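Local coordinates for protein chloride intracellular channel exc-4 (Caenorhabditis elegans, PDB 2YV9) that may insert into membranes to form chloride channels and is required to regulate the lumen size of the growing excretory canal, at residues F133-A136 against K137-D141; Q167-N170 against I171-L175. All coordinates share one frame; numbering follows the deposited sequence.

Contact 1 of 2, residues F133-A136 against K137-D141; sequences FLRA and KVEFD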
ATOM      1  N   PHE A 133       5.459  14.778  17.509  1.00 22.01           N
ATOM      2  CA  PHE A 133       5.329  16.155  17.963  1.00 24.78           C
ATOM      3  C   PHE A 133       3.924  16.693  17.616  1.00 24.01           C
ATOM      4  O   PHE A 133       3.239  17.351  18.431  1.00 24.47           O
ATOM      5  CB  PHE A 133       6.367  17.069  17.316  1.00 21.97           C
ATOM      6  CG  PHE A 133       6.280  18.489  17.782  1.00 24.04           C
ATOM      7  CD1 PHE A 133       6.216  18.791  19.129  1.00 22.72           C
ATOM      8  CD2 PHE A 133       6.235  19.560  16.872  1.00 23.47           C
ATOM      9  CE1 PHE A 133       6.107  20.115  19.552  1.00 23.25           C
ATOM     10  CE2 PHE A 133       6.113  20.853  17.285  1.00 26.50           C
ATOM     11  CZ  PHE A 133       6.040  21.149  18.616  1.00 22.83           C
ATOM     12  N   LEU A 134       3.467  16.358  16.412  1.00 21.30           N
ATOM     13  CA  LEU A 134       2.119  16.764  15.984  1.00 22.62           C
ATOM     14  C   LEU A 134       1.112  16.262  16.991  1.00 24.01           C
ATOM     15  O   LEU A 134       0.269  17.028  17.489  1.00 23.28           O
ATOM     16  CB  LEU A 134       1.842  16.288  14.576  1.00 23.94           C
ATOM     17  CG  LEU A 134       0.413  16.415  14.073  1.00 29.96           C
ATOM     18  CD1 LEU A 134      -0.004  17.877  13.914  1.00 29.04           C
ATOM     19  CD2 LEU A 134       0.329  15.597  12.775  1.00 27.78           C
ATOM     20  N   ARG A 135       1.161  14.976  17.294  1.00 21.39           N
ATOM     21  CA  ARG A 135       0.192  14.415  18.224  1.00 22.19           C
ATOM     22  C   ARG A 135       0.385  15.012  19.645  1.00 24.91           C
ATOM     23  O   ARG A 135      -0.600  15.387  20.318  1.00 23.22           O
ATOM     24  CB  ARG A 135       0.313  12.901  18.261  1.00 24.15           C
ATOM     25  CG  ARG A 135      -0.521  12.214  19.353  1.00 27.06           C
ATOM     26  CD  ARG A 135      -2.014  12.352  19.019  1.00 30.65           C
ATOM     27  NE  ARG A 135      -2.907  11.572  19.882  1.00 29.15           N
ATOM     28  CZ  ARG A 135      -3.045  10.250  19.818  1.00 30.05           C
ATOM     29  NH1 ARG A 135      -2.307   9.526  19.008  1.00 32.57           N
ATOM     30  NH2 ARG A 135      -3.897   9.631  20.634  1.00 34.50           N
ATOM     31  N   ALA A 136       1.634  15.129  20.119  1.00 20.58           N
ATOM     32  CA  ALA A 136       1.861  15.630  21.494  1.00 21.36           C
ATOM     33  C   ALA A 136       1.382  17.076  21.628  1.00 22.32           C
ATOM     34  O   ALA A 136       0.736  17.430  22.625  1.00 23.26           O
ATOM     35  CB  ALA A 136       3.333  15.550  21.828  1.00 25.54           C
ATOM     36  N   LYS A 137       1.666  17.923  20.644  1.00 23.94           N
ATOM     37  CA  LYS A 137       1.314  19.324  20.796  1.00 22.28           C
ATOM     38  C   LYS A 137      -0.201  19.526  20.673  1.00 23.33           C
ATOM     39  O   LYS A 137      -0.830  20.318  21.439  1.00 26.34           O
ATOM     40  CB  LYS A 137       2.031  20.245  19.814  1.00 26.95           C
ATOM     41  CG  LYS A 137       2.001  21.678  20.336  1.00 25.48           C
ATOM     42  CD  LYS A 137       2.388  22.656  19.268  1.00 27.70           C
ATOM     43  CE  LYS A 137       2.485  24.034  19.845  1.00 29.63           C
ATOM     44  NZ  LYS A 137       1.175  24.663  19.887  1.00 28.37           N
ATOM     45  N   VAL A 138      -0.775  18.783  19.735  1.00 22.19           N
ATOM     46  CA  VAL A 138      -2.268  18.860  19.549  1.00 25.83           C
ATOM     47  C   VAL A 138      -2.995  18.481  20.823  1.00 27.41           C
ATOM     48  O   VAL A 138      -3.989  19.116  21.229  1.00 29.01           O
ATOM     49  CB  VAL A 138      -2.757  17.986  18.356  1.00 27.21           C
ATOM     50  CG1 VAL A 138      -4.269  17.694  18.429  1.00 33.71           C
ATOM     51  CG2 VAL A 138      -2.386  18.690  17.045  1.00 33.31           C
ATOM     52  N   GLU A 139      -2.527  17.432  21.473  1.00 25.96           N
ATOM     53  CA  GLU A 139      -3.164  16.993  22.730  1.00 25.34           C
ATOM     54  C   GLU A 139      -2.867  17.992  23.871  1.00 32.18           C
ATOM     55  O   GLU A 139      -3.707  18.249  24.763  1.00 27.31           O
ATOM     56  CB  GLU A 139      -2.698  15.593  23.118  1.00 26.69           C
ATOM     57  CG  GLU A 139      -3.006  14.524  22.082  1.00 31.94           C
ATOM     58  CD  GLU A 139      -4.461  14.010  22.059  1.00 36.30           C
ATOM     59  OE1 GLU A 139      -5.331  14.502  22.823  1.00 34.07           O
ATOM     60  OE2 GLU A 139      -4.711  13.058  21.275  1.00 31.85           O
ATOM     61  N   PHE A 140      -1.681  18.572  23.855  1.00 26.30           N
ATOM     62  CA  PHE A 140      -1.327  19.539  24.893  1.00 28.76           C
ATOM     63  C   PHE A 140      -2.199  20.781  24.793  1.00 30.37           C
ATOM     64  O   PHE A 140      -2.574  21.407  25.818  1.00 31.37           O
ATOM     65  CB  PHE A 140       0.145  19.947  24.740  1.00 30.15           C
ATOM     66  CG  PHE A 140       0.625  20.816  25.829  1.00 24.96           C
ATOM     67  CD1 PHE A 140       0.735  20.314  27.126  1.00 31.12           C
ATOM     68  CD2 PHE A 140       0.930  22.143  25.603  1.00 27.64           C
ATOM     69  CE1 PHE A 140       1.173  21.128  28.155  1.00 34.48           C
ATOM     70  CE2 PHE A 140       1.372  22.949  26.624  1.00 30.04           C
ATOM     71  CZ  PHE A 140       1.484  22.446  27.900  1.00 30.32           C
ATOM     72  N   ASP A 141      -2.565  21.125  23.564  1.00 27.43           N
ATOM     73  CA  ASP A 141      -3.288  22.377  23.287  1.00 31.63           C
ATOM     74  C   ASP A 141      -4.804  22.191  23.387  1.00 40.25           C
ATOM     75  O   ASP A 141      -5.549  23.148  23.264  1.00 31.70           O
ATOM     76  CB  ASP A 141      -2.923  22.936  21.917  1.00 28.28           C
ATOM     77  CG  ASP A 141      -1.509  23.522  21.873  1.00 26.39           C
ATOM     78  OD1 ASP A 141      -1.014  23.908  22.957  1.00 31.54           O
ATOM     79  OD2 ASP A 141      -0.946  23.658  20.752  1.00 37.02           O
TER
HETATM   80  O   HOH W   1      -4.284  10.557  23.471  1.00 36.78           O
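Arg135 and Glu139, one turn apart on helix 117-140 of the helical C-terminal domain of the GST fold, form a salt bridge. Arg135 NE gives its hydrogen to Glu139 OE2 at 2.7 Å, in the guanidinium plane and onto the anti lone pair of that oxygen. The guanidinium and carboxylate planes stand 44° apart. Of the guanidinium nitrogens, NE alone makes a direct bond to Glu139. Bends at chi2 in both side chains bring the ends together. A water bridges weakly from Arg135 NH2 to Glu139 OE2. In the second subunit, Lys72 also pairs with OE2, and Asn73 takes a hydrogen bond from Arg135 NH1.

On another side, the Lys137 chain runs beside Phe133. Lys137 CB lies over one ring face, and CD sits 4.0 Å from Phe133 CZ. Lys137 then bends at chi4 (-84°), which carries NZ to the syn lone pair of Asp141 OD2, 2.5 Å away. Leu134 CD1 rests 4.0 Å from Val138 CG2. The usual i to i+4 backbone bonds join the two turns. With cations from both subunits on one oxygen, Glu139 is likely to stay ionised and to link this part of the helix to the second subunit of the crystallised assembly.

Contact 2 of 2, residues Q167-N170 against I171-L175; sequences QLSN and IDQLL
Ser169 and Gln173 meet through their side chains one turn apart on helix 155-178. Gln173 NE2 donates to Ser169 OG at 3.0 Å, with an N-H...O angle of 145°. The hydroxyl oxygen lies near the amide plane. The same NE2 makes a weak bond to Ser169 O at 3.4 Å. Gln173 leaves the backbone with CG opposite its own carbonyl carbon (chi1 -75°) and then runs extended, which lays the amide back along the preceding turn. Asn170 OD1 is 3.9 Å from Gln173 NE2, and the two amide planes are turned 75° apart.

A water joins Ser169 to Asp172. It lies 2.9 Å from Ser169 OG and donates to Asp172 OD2. The other carboxylate oxygen, OD1, accepts from the backbone N of Leu221. Replacing Ser169 with an alanine would probably leave the Gln173 amide with its weak carbonyl bond as the remaining hold on this turn, and the water without its hydroxyl partner.

Helix 155-178 belongs to the all-helical C-terminal domain of the GST fold that CLIC proteins share. The backbone here is regular alpha-helix. Ile171 N bonds to Gln167 O, and the same i to i+4 pattern links Asp172 to Leu168, Gln173 to Ser169 and Leu174 to Asn170.

No apolar side-chain pair is made between the two segments; Ile171 meets a carbonyl oxygen instead. Its CG1 lies 3.2 Å from Gln167 O, beyond the oxygen end of that carbonyl. The larger apolar side chains face other helices. Leu168 and Ile171 both pack on Leu126 of helix 117-140, while Leu168 also reaches Leu199 and Ile171 reaches Leu195, both on helix 190-210.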
ATOM      1  N   GLN A 167      16.849  15.874  13.281  1.00 27.26           N
ATOM      2  CA  GLN A 167      16.811  15.084  12.008  1.00 29.15           C
ATOM      3  C   GLN A 167      16.917  15.984  10.764  1.00 27.06           C
ATOM      4  O   GLN A 167      17.621  15.690   9.758  1.00 26.29           O
ATOM      5  CB  GLN A 167      15.568  14.221  11.942  1.00 30.24           C
ATOM      6  CG  GLN A 167      15.456  13.241  13.073  1.00 29.30           C
ATOM      7  CD  GLN A 167      16.618  12.221  13.038  1.00 38.64           C
ATOM      8  OE1 GLN A 167      17.033  11.734  11.965  1.00 33.54           O
ATOM      9  NE2 GLN A 167      17.172  11.938  14.208  1.00 39.06           N
ATOM     10  N   LEU A 168      16.230  17.116  10.830  1.00 22.53           N
ATOM     11  CA  LEU A 168      16.367  18.154   9.801  1.00 24.04           C
ATOM     12  C   LEU A 168      17.830  18.590   9.696  1.00 25.58           C
ATOM     13  O   LEU A 168      18.364  18.791   8.589  1.00 27.68           O
ATOM     14  CB  LEU A 168      15.482  19.366  10.136  1.00 21.60           C
ATOM     15  CG  LEU A 168      13.999  19.123   9.919  1.00 25.12           C
ATOM     16  CD1 LEU A 168      13.170  20.289  10.570  1.00 22.98           C
ATOM     17  CD2 LEU A 168      13.618  18.939   8.456  1.00 28.44           C
ATOM     18  N   SER A 169      18.468  18.723  10.857  1.00 21.80           N
ATOM     19  CA  SER A 169      19.889  19.071  10.915  1.00 24.13           C
ATOM     20  C   SER A 169      20.738  17.968  10.285  1.00 26.42           C
ATOM     21  O   SER A 169      21.645  18.269   9.519  1.00 25.57           O
ATOM     22  CB  SER A 169      20.374  19.327  12.322  1.00 28.86           C
ATOM     23  OG  SER A 169      21.713  19.813  12.237  1.00 27.19           O
ATOM     24  N   ASN A 170      20.405  16.711  10.576  1.00 26.08           N
ATOM     25  CA  ASN A 170      21.126  15.549   9.997  1.00 26.23           C
ATOM     26  C   ASN A 170      21.043  15.519   8.462  1.00 31.43           C
ATOM     27  O   ASN A 170      22.037  15.334   7.757  1.00 31.12           O
ATOM     28  CB  ASN A 170      20.620  14.251  10.597  1.00 32.39           C
ATOM     29  CG  ASN A 170      20.980  14.089  12.085  1.00 28.62           C
ATOM     30  OD1 ASN A 170      21.852  14.772  12.609  1.00 36.66           O
ATOM     31  ND2 ASN A 170      20.284  13.168  12.758  1.00 36.81           N
ATOM     32  N   ILE A 171      19.855  15.763   7.945  1.00 24.84           N
ATOM     33  CA  ILE A 171      19.662  15.908   6.508  1.00 24.38           C
ATOM     34  C   ILE A 171      20.401  17.115   5.884  1.00 26.23           C
ATOM     35  O   ILE A 171      21.050  16.983   4.815  1.00 25.93           O
ATOM     36  CB  ILE A 171      18.149  15.896   6.181  1.00 25.85           C
ATOM     37  CG1 ILE A 171      17.482  14.600   6.718  1.00 26.46           C
ATOM     38  CG2 ILE A 171      17.948  16.043   4.668  1.00 23.84           C
ATOM     39  CD1 ILE A 171      15.943  14.542   6.510  1.00 24.72           C
ATOM     40  N   ASP A 172      20.339  18.274   6.538  1.00 24.28           N
ATOM     41  CA  ASP A 172      21.164  19.393   6.130  1.00 22.58           C
ATOM     42  C   ASP A 172      22.626  18.977   6.010  1.00 24.82           C
ATOM     43  O   ASP A 172      23.243  19.305   5.028  1.00 30.33           O
ATOM     44  CB  ASP A 172      21.065  20.528   7.130  1.00 25.49           C
ATOM     45  CG  ASP A 172      21.715  21.810   6.636  1.00 29.54           C
ATOM     46  OD1 ASP A 172      21.273  22.416   5.644  1.00 26.90           O
ATOM     47  OD2 ASP A 172      22.671  22.263   7.319  1.00 41.13           O
ATOM     48  N   GLN A 173      23.118  18.274   7.036  1.00 23.89           N
ATOM     49  CA  GLN A 173      24.523  17.842   7.099  1.00 31.44           C
ATOM     50  C   GLN A 173      24.853  16.890   5.958  1.00 35.86           C
ATOM     51  O   GLN A 173      25.897  17.040   5.293  1.00 35.05           O
ATOM     52  CB  GLN A 173      24.811  17.196   8.460  1.00 35.55           C
ATOM     53  CG  GLN A 173      24.930  18.237   9.577  1.00 36.55           C
ATOM     54  CD  GLN A 173      25.013  17.620  10.989  1.00 62.33           C
ATOM     55  OE1 GLN A 173      25.951  16.883  11.293  1.00 68.91           O
ATOM     56  NE2 GLN A 173      24.029  17.933  11.853  1.00 50.70           N
ATOM     57  N   LEU A 174      23.969  15.928   5.713  1.00 28.91           N
ATOM     58  CA  LEU A 174      24.144  15.004   4.582  1.00 28.49           C
ATOM     59  C   LEU A 174      24.205  15.721   3.236  1.00 31.95           C
ATOM     60  O   LEU A 174      25.043  15.438   2.384  1.00 37.39           O
ATOM     61  CB  LEU A 174      23.001  13.997   4.567  1.00 34.74           C
ATOM     62  CG  LEU A 174      23.024  12.963   3.448  1.00 41.45           C
ATOM     63  CD1 LEU A 174      24.398  12.227   3.458  1.00 42.12           C
ATOM     64  CD2 LEU A 174      21.851  12.011   3.613  1.00 34.75           C
ATOM     65  N   LEU A 175      23.308  16.673   3.020  1.00 23.29           N
ATOM     66  CA  LEU A 175      23.300  17.415   1.797  1.00 24.86           C
ATOM     67  C   LEU A 175      24.536  18.272   1.636  1.00 33.04           C
ATOM     68  O   LEU A 175      25.029  18.459   0.511  1.00 29.83           O
ATOM     69  CB  LEU A 175      22.049  18.294   1.740  1.00 25.94           C
ATOM     70  CG  LEU A 175      20.758  17.543   1.446  1.00 26.16           C
ATOM     71  CD1 LEU A 175      19.533  18.467   1.825  1.00 23.15           C
ATOM     72  CD2 LEU A 175      20.599  17.065  -0.042  1.00 27.42           C
TER
HETATM   73  O   HOH W   2      22.969  21.288  10.082  1.00 44.96           O

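In the fold
Both contacts are single-helix turns in the helical C-terminal domain. Contact 1 lies in the last turns of helix 117-140, and contact 2 lies in helix 155-178, the next helix in the chain. Their centres are 24 Å apart and they do not touch. The two helices do pack together: residues of each contact reach the other helix, and both contacts have apolar side chains on helix 190-210. Each is partly buried, and its apolar side chains pack on neighbouring helices. Their polar chemistry differs. Contact 1 relies on charge pairs, one of them shared with the second subunit. Contact 2 uses neutral amide and hydroxyl groups and a water-linked aspartate, and no other chain of the assembly touches it.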